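Local coordinates for protein Dot/Icm T4SS effector (PDB 6VVE) that is a Legionella kinase, an effector of the Dot/Icm type IV secretion system that is activated by host inositol hexakisphosphate, at residues E107-I112 and L130-I135; T15-S20 and N134-E139; V35-F40 and V49-S54. All blocks are in the same frame, centred on the assembly; numbering follows the deposited sequence.

Contact 1. Residues E107-I112 and L130-I135. With IHP (inositol hexakisphosphate), chain B.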
loop_
_atom_site.group_PDB
_atom_site.type_symbol
_atom_site.label_atom_id
_atom_site.label_comp_id
_atom_site.label_asym_id
_atom_site.label_seq_id
_atom_site.Cartn_x
_atom_site.Cartn_y
_atom_site.Cartn_z
ATOM N N GLU A 107 -2.136 14.819 10.353
ATOM C CA GLU A 107 -1.642 14.990 8.991
ATOM C C GLU A 107 -1.519 13.647 8.282
ATOM O O GLU A 107 -1.894 13.517 7.108
ATOM C CB GLU A 107 -0.298 15.717 9.008
ATOM C CG GLU A 107 0.203 16.140 7.640
ATOM C CD GLU A 107 -0.688 17.189 6.991
ATOM O OE1 GLU A 107 -1.486 17.819 7.712
ATOM O OE2 GLU A 107 -0.591 17.375 5.757
ATOM N N ILE A 108 -0.985 12.637 8.972
ATOM C CA ILE A 108 -0.925 11.302 8.390
ATOM C C ILE A 108 -2.323 10.821 8.030
ATOM O O ILE A 108 -2.542 10.273 6.945
ATOM C CB ILE A 108 -0.222 10.327 9.358
ATOM C CG1 ILE A 108 1.270 10.645 9.431
ATOM C CG2 ILE A 108 -0.447 8.889 8.916
ATOM C CD1 ILE A 108 1.988 9.945 10.557
ATOM N N ASN A 109 -3.286 11.005 8.939
ATOM C CA ASN A 109 -4.652 10.563 8.680
ATOM C C ASN A 109 -5.216 11.209 7.425
ATOM O O ASN A 109 -5.851 10.537 6.604
ATOM C CB ASN A 109 -5.549 10.877 9.881
ATOM C CG ASN A 109 -5.360 9.891 11.033
ATOM O OD1 ASN A 109 -4.698 8.865 10.895
ATOM N ND2 ASN A 109 -5.951 10.208 12.171
ATOM N N LEU A 110 -4.995 12.512 7.257
ATOM C CA LEU A 110 -5.484 13.189 6.062
ATOM C C LEU A 110 -4.888 12.576 4.798
ATOM O O LEU A 110 -5.590 12.377 3.800
ATOM C CB LEU A 110 -5.161 14.684 6.141
ATOM C CG LEU A 110 -5.911 15.594 5.169
ATOM C CD1 LEU A 110 -6.064 16.995 5.763
ATOM C CD2 LEU A 110 -5.213 15.665 3.834
ATOM N N HIS A 111 -3.593 12.271 4.817
ATOM C CA HIS A 111 -2.967 11.677 3.641
ATOM C C HIS A 111 -3.447 10.252 3.420
ATOM O O HIS A 111 -3.635 9.831 2.271
ATOM C CB HIS A 111 -1.444 11.725 3.777
ATOM C CG HIS A 111 -0.857 13.068 3.478
ATOM N ND1 HIS A 111 -0.444 13.436 2.215
ATOM C CD2 HIS A 111 -0.635 14.137 4.275
ATOM C CE1 HIS A 111 0.016 14.674 2.251
ATOM N NE2 HIS A 111 -0.089 15.122 3.489
ATOM N N ILE A 112 -3.669 9.501 4.507
ATOM C CA ILE A 112 -4.179 8.141 4.369
ATOM C C ILE A 112 -5.571 8.154 3.746
ATOM O O ILE A 112 -5.890 7.326 2.884
ATOM C CB ILE A 112 -4.179 7.418 5.728
ATOM C CG1 ILE A 112 -2.738 7.106 6.148
ATOM C CG2 ILE A 112 -5.021 6.160 5.652
ATOM C CD1 ILE A 112 -2.623 6.367 7.481
ATOM N N LEU A 130 -5.174 0.040 5.033
ATOM C CA LEU A 130 -5.009 1.369 5.604
ATOM C C LEU A 130 -5.908 1.524 6.833
ATOM O O LEU A 130 -6.752 0.668 7.137
ATOM C CB LEU A 130 -5.318 2.448 4.566
ATOM C CG LEU A 130 -4.288 2.582 3.442
ATOM C CD1 LEU A 130 -4.755 3.575 2.378
ATOM C CD2 LEU A 130 -2.944 3.017 4.009
ATOM N N GLY A 131 -5.722 2.634 7.536
ATOM C CA GLY A 131 -6.441 2.862 8.774
ATOM C C GLY A 131 -6.239 4.285 9.227
ATOM O O GLY A 131 -5.760 5.126 8.468
ATOM N N LEU A 132 -6.607 4.550 10.481
ATOM C CA LEU A 132 -6.538 5.902 11.021
ATOM C C LEU A 132 -6.014 5.875 12.450
ATOM O O LEU A 132 -6.244 4.920 13.201
ATOM C CB LEU A 132 -7.910 6.588 10.996
ATOM C CG LEU A 132 -8.581 6.691 9.630
ATOM C CD1 LEU A 132 -10.019 7.188 9.784
ATOM C CD2 LEU A 132 -7.789 7.600 8.710
ATOM N N TRP A 133 -5.307 6.944 12.814
ATOM C CA TRP A 133 -4.776 7.109 14.156
ATOM C C TRP A 133 -5.842 7.771 15.025
ATOM O O TRP A 133 -6.302 8.878 14.717
ATOM C CB TRP A 133 -3.507 7.957 14.132
ATOM C CG TRP A 133 -2.322 7.262 13.553
ATOM C CD1 TRP A 133 -1.845 7.378 12.279
ATOM C CD2 TRP A 133 -1.458 6.339 14.226
ATOM N NE1 TRP A 133 -0.733 6.582 12.122
ATOM C CE2 TRP A 133 -0.472 5.938 13.302
ATOM C CE3 TRP A 133 -1.420 5.817 15.519
ATOM C CZ2 TRP A 133 0.535 5.035 13.629
ATOM C CZ3 TRP A 133 -0.411 4.923 15.844
ATOM C CH2 TRP A 133 0.550 4.542 14.902
ATOM N N ASN A 134 -6.229 7.092 16.099
ATOM C CA ASN A 134 -7.161 7.654 17.065
ATOM C C ASN A 134 -6.394 8.557 18.021
ATOM O O ASN A 134 -5.413 8.128 18.646
ATOM C CB ASN A 134 -7.873 6.539 17.826
ATOM C CG ASN A 134 -9.054 7.052 18.630
ATOM O OD1 ASN A 134 -8.886 7.796 19.602
ATOM N ND2 ASN A 134 -10.256 6.652 18.232
ATOM N N ILE A 135 -6.844 9.806 18.141
ATOM C CA ILE A 135 -6.076 10.817 18.855
ATOM C C ILE A 135 -6.922 11.555 19.883
ATOM O O ILE A 135 -6.557 12.653 20.325
ATOM C CB ILE A 135 -5.462 11.820 17.852
ATOM C CG1 ILE A 135 -6.590 12.551 17.110
ATOM C CG2 ILE A 135 -4.550 11.107 16.880
ATOM C CD1 ILE A 135 -6.118 13.455 16.006
HETATM C C1 IHP B . -15.412 1.170 19.593
HETATM C C2 IHP B . -16.046 1.374 20.980
HETATM C C3 IHP B . -15.507 2.634 21.661
HETATM C C4 IHP B . -15.729 3.868 20.776
HETATM C C5 IHP B . -14.988 3.693 19.436
HETATM C C6 IHP B . -15.430 2.425 18.709
HETATM O O11 IHP B . -16.135 0.165 18.907
HETATM P P1 IHP B . -15.439 -1.297 18.691
HETATM O O21 IHP B . -15.675 -1.759 17.274
HETATM O O31 IHP B . -13.958 -1.211 18.977
HETATM O O41 IHP B . -16.071 -2.295 19.658
HETATM O O12 IHP B . -15.734 0.245 21.760
HETATM P P2 IHP B . -16.959 -0.549 22.533
HETATM O O22 IHP B . -18.288 -0.005 22.076
HETATM O O32 IHP B . -16.875 -2.012 22.199
HETATM O O42 IHP B . -16.810 -0.344 24.017
HETATM O O13 IHP B . -14.130 2.469 21.849
HETATM P P3 IHP B . -13.433 2.875 23.278
HETATM O O23 IHP B . -14.506 3.112 24.328
HETATM O O33 IHP B . -12.527 1.731 23.714
HETATM O O43 IHP B . -12.599 4.127 23.114
HETATM O O14 IHP B . -15.252 5.005 21.425
HETATM P P4 IHP B . -16.256 6.311 21.497
HETATM O O24 IHP B . -17.507 5.960 22.257
HETATM O O34 IHP B . -16.647 6.706 20.082
HETATM O O44 IHP B . -15.552 7.458 22.180
HETATM O O15 IHP B . -15.254 4.790 18.618
HETATM P P5 IHP B . -14.042 5.838 18.277
HETATM O O25 IHP B . -14.613 7.234 18.135
HETATM O O35 IHP B . -13.017 5.834 19.380
HETATM O O45 IHP B . -13.385 5.415 16.981
HETATM O O16 IHP B . -14.551 2.195 17.626
HETATM P P6 IHP B . -15.106 2.376 16.084
HETATM O O26 IHP B . -14.745 1.156 15.265
HETATM O O36 IHP B . -16.604 2.552 16.094
HETATM O O46 IHP B . -14.458 3.610 15.489
#
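Asn109 lays its carboxamide against the backbone of Trp133 and takes hold of both peptide groups of that residue. Trp133 N donates to Asn109 OD1 over 2.8 Å along an almost straight path, 175° at the hydrogen, though the donor is tilted from the plane of the amide carbonyl. Asn109 ND2 returns a bond of 2.9 Å to Trp133 O, arriving in the carbonyl plane on a lone pair. Gripped by two bonds, the amide cannot flip without losing both; its ND2 also donates to Tyr18 O, so both amide hydrogens are in use. CG lies beside the backbone N of Asn109 (chi1 -77°), and this swings the amide across to the strand although CB itself does not point there.

One helical turn on, Ile112 presents its CG2 to Leu130 CB at 3.9 Å, the two side chains sliding past each other in opposite directions. Ile112 CG2 also sits tightly on Gly131 O, at 3.1 Å, and that buried carbonyl has no polar partner in the model. On the N-terminal side, Ile108 CG2 meets the edge of the Trp133 indole near its plane, 3.9 Å from CD1. The indole is fixed further by Trp133 NE1 donating to Asp207 O, two residues after Asp205 of the ADP pocket, and by the rings of Tyr105 and Phe143.

Segment 107-112 of helix 102-121 thus runs roughly antiparallel to strand 132-134, an outer strand of the five-stranded sheet, consistent with the pairing of helix C and strand beta-4 in the N-lobe of a protein kinase.

Contact 2. Residues T15-S20 and N134-E139. With IHP (inositol hexakisphosphate), chain B.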
loop_
_atom_site.group_PDB
_atom_site.type_symbol
_atom_site.label_atom_id
_atom_site.label_comp_id
_atom_site.label_asym_id
_atom_site.label_seq_id
_atom_site.Cartn_x
_atom_site.Cartn_y
_atom_site.Cartn_z
ATOM N N THR A 15 -15.297 12.618 13.636
ATOM C CA THR A 15 -14.176 13.399 13.126
ATOM C C THR A 15 -13.258 13.932 14.221
ATOM O O THR A 15 -12.030 13.843 14.049
ATOM C CB THR A 15 -14.710 14.558 12.261
ATOM O OG1 THR A 15 -15.619 14.052 11.269
ATOM C CG2 THR A 15 -13.576 15.290 11.574
ATOM N N PRO A 16 -13.753 14.471 15.337
ATOM C CA PRO A 16 -12.833 15.019 16.350
ATOM C C PRO A 16 -11.862 13.991 16.913
ATOM O O PRO A 16 -10.827 14.375 17.472
ATOM C CB PRO A 16 -13.777 15.547 17.444
ATOM C CG PRO A 16 -15.080 15.772 16.751
ATOM C CD PRO A 16 -15.165 14.692 15.691
ATOM N N HIS A 17 -12.159 12.704 16.789
ATOM C CA HIS A 17 -11.279 11.657 17.280
ATOM C C HIS A 17 -10.190 11.276 16.287
ATOM O O HIS A 17 -9.411 10.356 16.576
ATOM C CB HIS A 17 -12.093 10.408 17.627
ATOM C CG HIS A 17 -13.073 10.610 18.734
ATOM N ND1 HIS A 17 -14.047 9.686 19.043
ATOM C CD2 HIS A 17 -13.233 11.632 19.607
ATOM C CE1 HIS A 17 -14.760 10.128 20.064
ATOM N NE2 HIS A 17 -14.286 11.307 20.424
ATOM N N TYR A 18 -10.115 11.949 15.131
ATOM C CA TYR A 18 -9.188 11.533 14.085
ATOM C C TYR A 18 -8.578 12.708 13.326
ATOM O O TYR A 18 -7.404 12.659 12.935
ATOM C CB TYR A 18 -9.904 10.588 13.103
ATOM C CG TYR A 18 -10.272 9.252 13.707
ATOM C CD1 TYR A 18 -9.294 8.299 13.967
ATOM C CD2 TYR A 18 -11.587 8.948 14.030
ATOM C CE1 TYR A 18 -9.623 7.068 14.531
ATOM C CE2 TYR A 18 -11.928 7.730 14.589
ATOM C CZ TYR A 18 -10.938 6.789 14.833
ATOM O OH TYR A 18 -11.268 5.577 15.406
ATOM N N LEU A 19 -9.351 13.769 13.118
ATOM C CA LEU A 19 -8.917 14.876 12.287
ATOM C C LEU A 19 -9.098 16.187 13.034
ATOM O O LEU A 19 -9.823 16.267 14.026
ATOM C CB LEU A 19 -9.694 14.921 10.961
ATOM C CG LEU A 19 -9.546 13.709 10.045
ATOM C CD1 LEU A 19 -10.569 13.757 8.915
ATOM C CD2 LEU A 19 -8.142 13.633 9.483
ATOM N N SER A 20 -8.431 17.223 12.529
ATOM C CA SER A 20 -8.579 18.558 13.094
ATOM C C SER A 20 -10.019 19.038 12.950
ATOM O O SER A 20 -10.714 18.718 11.979
ATOM C CB SER A 20 -7.630 19.535 12.403
ATOM O OG SER A 20 -7.771 19.453 10.995
ATOM N N ASN A 134 -6.229 7.092 16.099
ATOM C CA ASN A 134 -7.161 7.654 17.065
ATOM C C ASN A 134 -6.394 8.557 18.021
ATOM O O ASN A 134 -5.413 8.128 18.646
ATOM C CB ASN A 134 -7.873 6.539 17.826
ATOM C CG ASN A 134 -9.054 7.052 18.630
ATOM O OD1 ASN A 134 -8.886 7.796 19.602
ATOM N ND2 ASN A 134 -10.256 6.652 18.232
ATOM N N ILE A 135 -6.844 9.806 18.141
ATOM C CA ILE A 135 -6.076 10.817 18.855
ATOM C C ILE A 135 -6.922 11.555 19.883
ATOM O O ILE A 135 -6.557 12.653 20.325
ATOM C CB ILE A 135 -5.462 11.820 17.852
ATOM C CG1 ILE A 135 -6.590 12.551 17.110
ATOM C CG2 ILE A 135 -4.550 11.107 16.880
ATOM C CD1 ILE A 135 -6.118 13.455 16.006
ATOM N N LYS A 136 -8.048 10.963 20.280
ATOM C CA LYS A 136 -8.898 11.637 21.261
ATOM C C LYS A 136 -8.182 11.757 22.603
ATOM O O LYS A 136 -8.482 12.655 23.393
ATOM C CB LYS A 136 -10.233 10.909 21.412
ATOM C CG LYS A 136 -10.163 9.501 21.984
ATOM C CD LYS A 136 -11.469 8.764 21.703
ATOM C CE LYS A 136 -11.475 7.371 22.321
ATOM N NZ LYS A 136 -12.746 6.642 22.038
ATOM N N ASN A 137 -7.231 10.863 22.883
ATOM C CA ASN A 137 -6.278 11.017 23.983
ATOM C C ASN A 137 -4.891 11.138 23.355
ATOM O O ASN A 137 -4.374 10.165 22.792
ATOM C CB ASN A 137 -6.339 9.836 24.954
ATOM C CG ASN A 137 -5.411 10.013 26.152
ATOM O OD1 ASN A 137 -4.382 10.690 26.067
ATOM N ND2 ASN A 137 -5.770 9.398 27.275
ATOM N N GLU A 138 -4.292 12.330 23.443
ATOM C CA GLU A 138 -2.994 12.567 22.816
ATOM C C GLU A 138 -1.897 11.694 23.413
ATOM O O GLU A 138 -0.863 11.488 22.770
ATOM C CB GLU A 138 -2.632 14.053 22.932
ATOM C CG GLU A 138 -1.162 14.389 22.687
ATOM C CD GLU A 138 -0.655 13.933 21.331
ATOM O OE1 GLU A 138 -1.476 13.497 20.494
ATOM O OE2 GLU A 138 0.574 14.000 21.104
ATOM N N GLU A 139 -2.095 11.170 24.617
ATOM C CA GLU A 139 -1.117 10.294 25.250
ATOM C C GLU A 139 -1.466 8.818 25.113
ATOM O O GLU A 139 -0.700 7.965 25.587
ATOM C CB GLU A 139 -0.963 10.653 26.733
ATOM C CG GLU A 139 -0.074 11.861 26.993
ATOM C CD GLU A 139 -0.669 13.156 26.474
ATOM O OE1 GLU A 139 -1.856 13.430 26.760
ATOM O OE2 GLU A 139 0.051 13.897 25.769
HETATM C C1 IHP B . -15.412 1.170 19.593
HETATM C C2 IHP B . -16.046 1.374 20.980
HETATM C C3 IHP B . -15.507 2.634 21.661
HETATM C C4 IHP B . -15.729 3.868 20.776
HETATM C C5 IHP B . -14.988 3.693 19.436
HETATM C C6 IHP B . -15.430 2.425 18.709
HETATM O O11 IHP B . -16.135 0.165 18.907
HETATM P P1 IHP B . -15.439 -1.297 18.691
HETATM O O21 IHP B . -15.675 -1.759 17.274
HETATM O O31 IHP B . -13.958 -1.211 18.977
HETATM O O41 IHP B . -16.071 -2.295 19.658
HETATM O O12 IHP B . -15.734 0.245 21.760
HETATM P P2 IHP B . -16.959 -0.549 22.533
HETATM O O22 IHP B . -18.288 -0.005 22.076
HETATM O O32 IHP B . -16.875 -2.012 22.199
HETATM O O42 IHP B . -16.810 -0.344 24.017
HETATM O O13 IHP B . -14.130 2.469 21.849
HETATM P P3 IHP B . -13.433 2.875 23.278
HETATM O O23 IHP B . -14.506 3.112 24.328
HETATM O O33 IHP B . -12.527 1.731 23.714
HETATM O O43 IHP B . -12.599 4.127 23.114
HETATM O O14 IHP B . -15.252 5.005 21.425
HETATM P P4 IHP B . -16.256 6.311 21.497
HETATM O O24 IHP B . -17.507 5.960 22.257
HETATM O O34 IHP B . -16.647 6.706 20.082
HETATM O O44 IHP B . -15.552 7.458 22.180
HETATM O O15 IHP B . -15.254 4.790 18.618
HETATM P P5 IHP B . -14.042 5.838 18.277
HETATM O O25 IHP B . -14.613 7.234 18.135
HETATM O O35 IHP B . -13.017 5.834 19.380
HETATM O O45 IHP B . -13.385 5.415 16.981
HETATM O O16 IHP B . -14.551 2.195 17.626
HETATM P P6 IHP B . -15.106 2.376 16.084
HETATM O O26 IHP B . -14.745 1.156 15.265
HETATM O O36 IHP B . -16.604 2.552 16.094
HETATM O O46 IHP B . -14.458 3.610 15.489
#
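The inositol hexakisphosphate pocket is built here from two loops, one after strand 12-13 and one after strand 132-134, joined by a backbone bond from Ile135 N to His17 O at 3.1 Å. Lys136 crosses His17 over a ring face: its CD stands 3.7 Å from the imidazole centroid, only 5° off the normal, a CH-pi contact. Beyond CG the lysine chain runs extended, which carries NZ past the ring to O35, O43 and O44 of three phosphates; the closest, Lys136 NZ to IHP O43, is 2.7 Å. From the edge of the same imidazole, His17 ND1 donates to IHP O25 at 2.7 Å, on the phosphate that also holds O35.

Tyr18 and Asn134 make a second pair, ring and amide planes 75° apart. Tyr18 OH binds IHP O45 at 2.6 Å and accepts a weak bond from Asn134 ND2, which makes another weak one to IHP O35. Asn134 OD1 weakly accepts from Lys136 N. Next along the chain, Ile135 CD1 rests on Tyr18 O, 3.4 Å away.

Four side chains from two segments far apart in sequence converge on one phosphate. With Arg30, Lys87 and Lys91 also bonded to the ligand, this is a basic pocket typical of inositol polyphosphate sites.

Contact 3. Residues V35-F40 and V49-S54; sequences VYAVRF and VLMWKS. With IHP (inositol hexakisphosphate), chain B.
Four backbone bonds pair Val35 to Ala37 with Val49 to Trp52. Val35 N donates to Trp52 O (2.9 Å) and Met51 N to Val35 O (2.8 Å), while Ala37 and Val49 form a hydrogen-bonded pair, each donating to the other. Because Met51 and Trp52 both stand opposite Val35, the register slips by one residue in a classic beta bulge.

Apolar contacts follow on both faces. Val35 lies alongside Trp52, pointing the same way, with CB over one indole face 3.9 Å from the centroid of the five-membered ring and CG2 at 3.4 Å from Trp52 NE1. Ala37 CB touches Val49 CG2 at 3.7 Å and the SE atom of Met51, a selenomethionine whose chain bends at chi2 and chi3. On the other face, the Tyr36 ring passes Leu50 CB.

Polar side chains address the ligand. Trp52 CG sits between its backbone N and carbonyl carbon (chi1 60°), folding the indole over Val35 so that Trp52 NE1 donates to IHP O26 at 2.8 Å. Ser54 OG bonds O36 of the same phosphate, 2.7 Å from it, and is also linked to Lys56 N.

The result is an antiparallel beta hairpin with a classic bulge, its open end forming one wall of the inositol hexakisphosphate pocket.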
loop_
_atom_site.group_PDB
_atom_site.type_symbol
_atom_site.label_atom_id
_atom_site.label_comp_id
_atom_site.label_asym_id
_atom_site.label_seq_id
_atom_site.Cartn_x
_atom_site.Cartn_y
_atom_site.Cartn_z
ATOM N N VAL A 35 -17.315 2.337 9.679
ATOM C CA VAL A 35 -16.688 3.649 9.812
ATOM C C VAL A 35 -16.213 4.093 8.434
ATOM O O VAL A 35 -15.398 3.409 7.799
ATOM C CB VAL A 35 -15.525 3.612 10.814
ATOM C CG1 VAL A 35 -14.736 4.912 10.770
ATOM C CG2 VAL A 35 -16.046 3.353 12.220
ATOM N N TYR A 36 -16.733 5.226 7.974
ATOM C CA TYR A 36 -16.440 5.773 6.662
ATOM C C TYR A 36 -15.673 7.086 6.785
ATOM O O TYR A 36 -15.771 7.805 7.789
ATOM C CB TYR A 36 -17.720 6.041 5.863
ATOM C CG TYR A 36 -18.605 4.845 5.621
ATOM C CD1 TYR A 36 -19.556 4.459 6.558
ATOM C CD2 TYR A 36 -18.511 4.114 4.444
ATOM C CE1 TYR A 36 -20.366 3.374 6.337
ATOM C CE2 TYR A 36 -19.324 3.021 4.216
ATOM C CZ TYR A 36 -20.245 2.655 5.161
ATOM O OH TYR A 36 -21.062 1.569 4.940
ATOM N N ALA A 37 -14.917 7.401 5.733
ATOM C CA ALA A 37 -14.343 8.727 5.534
ATOM C C ALA A 37 -15.043 9.373 4.346
ATOM O O ALA A 37 -15.107 8.778 3.264
ATOM C CB ALA A 37 -12.836 8.646 5.298
ATOM N N VAL A 38 -15.580 10.576 4.552
ATOM C CA VAL A 38 -16.348 11.292 3.540
ATOM C C VAL A 38 -15.601 12.563 3.167
ATOM O O VAL A 38 -15.204 13.335 4.049
ATOM C CB VAL A 38 -17.764 11.631 4.044
ATOM C CG1 VAL A 38 -18.512 12.471 3.011
ATOM C CG2 VAL A 38 -18.540 10.363 4.362
ATOM N N ARG A 39 -15.411 12.781 1.863
ATOM C CA ARG A 39 -14.764 13.989 1.371
ATOM C C ARG A 39 -15.804 14.934 0.788
ATOM O O ARG A 39 -16.870 14.513 0.325
ATOM C CB ARG A 39 -13.705 13.662 0.321
ATOM C CG ARG A 39 -14.232 13.069 -0.970
ATOM C CD ARG A 39 -13.101 12.841 -1.971
ATOM N NE ARG A 39 -13.590 12.449 -3.292
ATOM C CZ ARG A 39 -13.948 13.306 -4.240
ATOM N NH1 ARG A 39 -13.869 14.611 -4.024
ATOM N NH2 ARG A 39 -14.384 12.859 -5.411
ATOM N N PHE A 40 -15.483 16.227 0.820
ATOM C CA PHE A 40 -16.408 17.281 0.431
ATOM C C PHE A 40 -15.800 18.153 -0.656
ATOM O O PHE A 40 -14.586 18.369 -0.690
ATOM C CB PHE A 40 -16.773 18.168 1.635
ATOM C CG PHE A 40 -17.540 17.452 2.708
ATOM C CD1 PHE A 40 -16.917 16.523 3.529
ATOM C CD2 PHE A 40 -18.891 17.708 2.898
ATOM C CE1 PHE A 40 -17.616 15.863 4.507
ATOM C CE2 PHE A 40 -19.602 17.046 3.886
ATOM C CZ PHE A 40 -18.965 16.123 4.689
ATOM N N VAL A 49 -15.338 6.473 1.496
ATOM C CA VAL A 49 -14.583 5.228 1.487
ATOM C C VAL A 49 -14.815 4.513 2.811
ATOM O O VAL A 49 -15.004 5.143 3.855
ATOM C CB VAL A 49 -13.073 5.452 1.265
ATOM C CG1 VAL A 49 -12.823 6.016 -0.131
ATOM C CG2 VAL A 49 -12.504 6.362 2.353
ATOM N N LEU A 50 -14.798 3.185 2.765
ATOM C CA LEU A 50 -14.952 2.363 3.958
ATOM C C LEU A 50 -13.592 2.203 4.627
ATOM O O LEU A 50 -12.592 1.899 3.957
ATOM C CB LEU A 50 -15.542 1.005 3.592
ATOM C CG LEU A 50 -15.533 -0.094 4.650
ATOM C CD1 LEU A 50 -16.184 0.348 5.956
ATOM C CD2 LEU A 50 -16.243 -1.339 4.098
HETATM N N MSE A 51 -13.556 2.414 5.942
HETATM C CA MSE A 51 -12.306 2.278 6.696
HETATM C C MSE A 51 -12.234 0.948 7.461
HETATM O O MSE A 51 -11.251 0.225 7.335
HETATM C CB MSE A 51 -12.139 3.452 7.664
HETATM C CG MSE A 51 -12.134 4.834 7.006
HETATM SE SE MSE A 51 -10.752 5.110 5.638
HETATM C CE MSE A 51 -9.175 4.583 6.628
ATOM N N TRP A 52 -13.264 0.626 8.241
ATOM C CA TRP A 52 -13.303 -0.640 8.967
ATOM C C TRP A 52 -14.712 -0.868 9.505
ATOM O O TRP A 52 -15.569 0.022 9.462
ATOM C CB TRP A 52 -12.279 -0.671 10.111
ATOM C CG TRP A 52 -12.477 0.393 11.155
ATOM C CD1 TRP A 52 -13.400 0.396 12.164
ATOM C CD2 TRP A 52 -11.722 1.604 11.298
ATOM N NE1 TRP A 52 -13.269 1.540 12.918
ATOM C CE2 TRP A 52 -12.248 2.298 12.405
ATOM C CE3 TRP A 52 -10.657 2.175 10.586
ATOM C CZ2 TRP A 52 -11.747 3.529 12.820
ATOM C CZ3 TRP A 52 -10.156 3.393 11.001
ATOM C CH2 TRP A 52 -10.702 4.057 12.111
ATOM N N LYS A 53 -14.937 -2.081 10.020
ATOM C CA LYS A 53 -16.208 -2.457 10.624
ATOM C C LYS A 53 -16.150 -2.209 12.126
ATOM O O LYS A 53 -15.128 -2.459 12.768
ATOM C CB LYS A 53 -16.528 -3.926 10.341
ATOM C CG LYS A 53 -17.895 -4.382 10.850
ATOM C CD LYS A 53 -18.281 -5.743 10.272
ATOM C CE LYS A 53 -19.659 -6.201 10.752
ATOM N NZ LYS A 53 -20.770 -5.577 9.980
ATOM N N SER A 54 -17.252 -1.713 12.678
ATOM C CA SER A 54 -17.328 -1.301 14.071
ATOM C C SER A 54 -18.288 -2.189 14.851
ATOM O O SER A 54 -19.314 -2.627 14.323
ATOM C CB SER A 54 -17.783 0.161 14.176
ATOM O OG SER A 54 -18.228 0.485 15.486
HETATM C C1 IHP B . -15.412 1.170 19.593
HETATM C C2 IHP B . -16.046 1.374 20.980
HETATM C C3 IHP B . -15.507 2.634 21.661
HETATM C C4 IHP B . -15.729 3.868 20.776
HETATM C C5 IHP B . -14.988 3.693 19.436
HETATM C C6 IHP B . -15.430 2.425 18.709
HETATM O O11 IHP B . -16.135 0.165 18.907
HETATM P P1 IHP B . -15.439 -1.297 18.691
HETATM O O21 IHP B . -15.675 -1.759 17.274
HETATM O O31 IHP B . -13.958 -1.211 18.977
HETATM O O41 IHP B . -16.071 -2.295 19.658
HETATM O O12 IHP B . -15.734 0.245 21.760
HETATM P P2 IHP B . -16.959 -0.549 22.533
HETATM O O22 IHP B . -18.288 -0.005 22.076
HETATM O O32 IHP B . -16.875 -2.012 22.199
HETATM O O42 IHP B . -16.810 -0.344 24.017
HETATM O O13 IHP B . -14.130 2.469 21.849
HETATM P P3 IHP B . -13.433 2.875 23.278
HETATM O O23 IHP B . -14.506 3.112 24.328
HETATM O O33 IHP B . -12.527 1.731 23.714
HETATM O O43 IHP B . -12.599 4.127 23.114
HETATM O O14 IHP B . -15.252 5.005 21.425
HETATM P P4 IHP B . -16.256 6.311 21.497
HETATM O O24 IHP B . -17.507 5.960 22.257
HETATM O O34 IHP B . -16.647 6.706 20.082
HETATM O O44 IHP B . -15.552 7.458 22.180
HETATM O O15 IHP B . -15.254 4.790 18.618
HETATM P P5 IHP B . -14.042 5.838 18.277
HETATM O O25 IHP B . -14.613 7.234 18.135
HETATM O O35 IHP B . -13.017 5.834 19.380
HETATM O O45 IHP B . -13.385 5.415 16.981
HETATM O O16 IHP B . -14.551 2.195 17.626
HETATM P P6 IHP B . -15.106 2.376 16.084
HETATM O O26 IHP B . -14.745 1.156 15.265
HETATM O O36 IHP B . -16.604 2.552 16.094
HETATM O O46 IHP B . -14.458 3.610 15.489
#

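From the N terminus, the loop 15-20 comes first but waits more than a hundred residues for its partner, 134-139, so contact 2 closes the longest loop. Contact 3 nests inside it as a local hairpin between strands 34-41 and 44-53 of the four-stranded sheet. The chain then enters the five-stranded sheet and helix 102-121, and contact 1 brings strand 132-134 back against the middle of that helix. Contacts 1 and 2 end on the same stretch, sharing Asn134 and Ile135. Leu132 packs on Met51, and Tyr18 on Trp52, tying both sheets and the helix together beside one ligand, inositol hexakisphosphate.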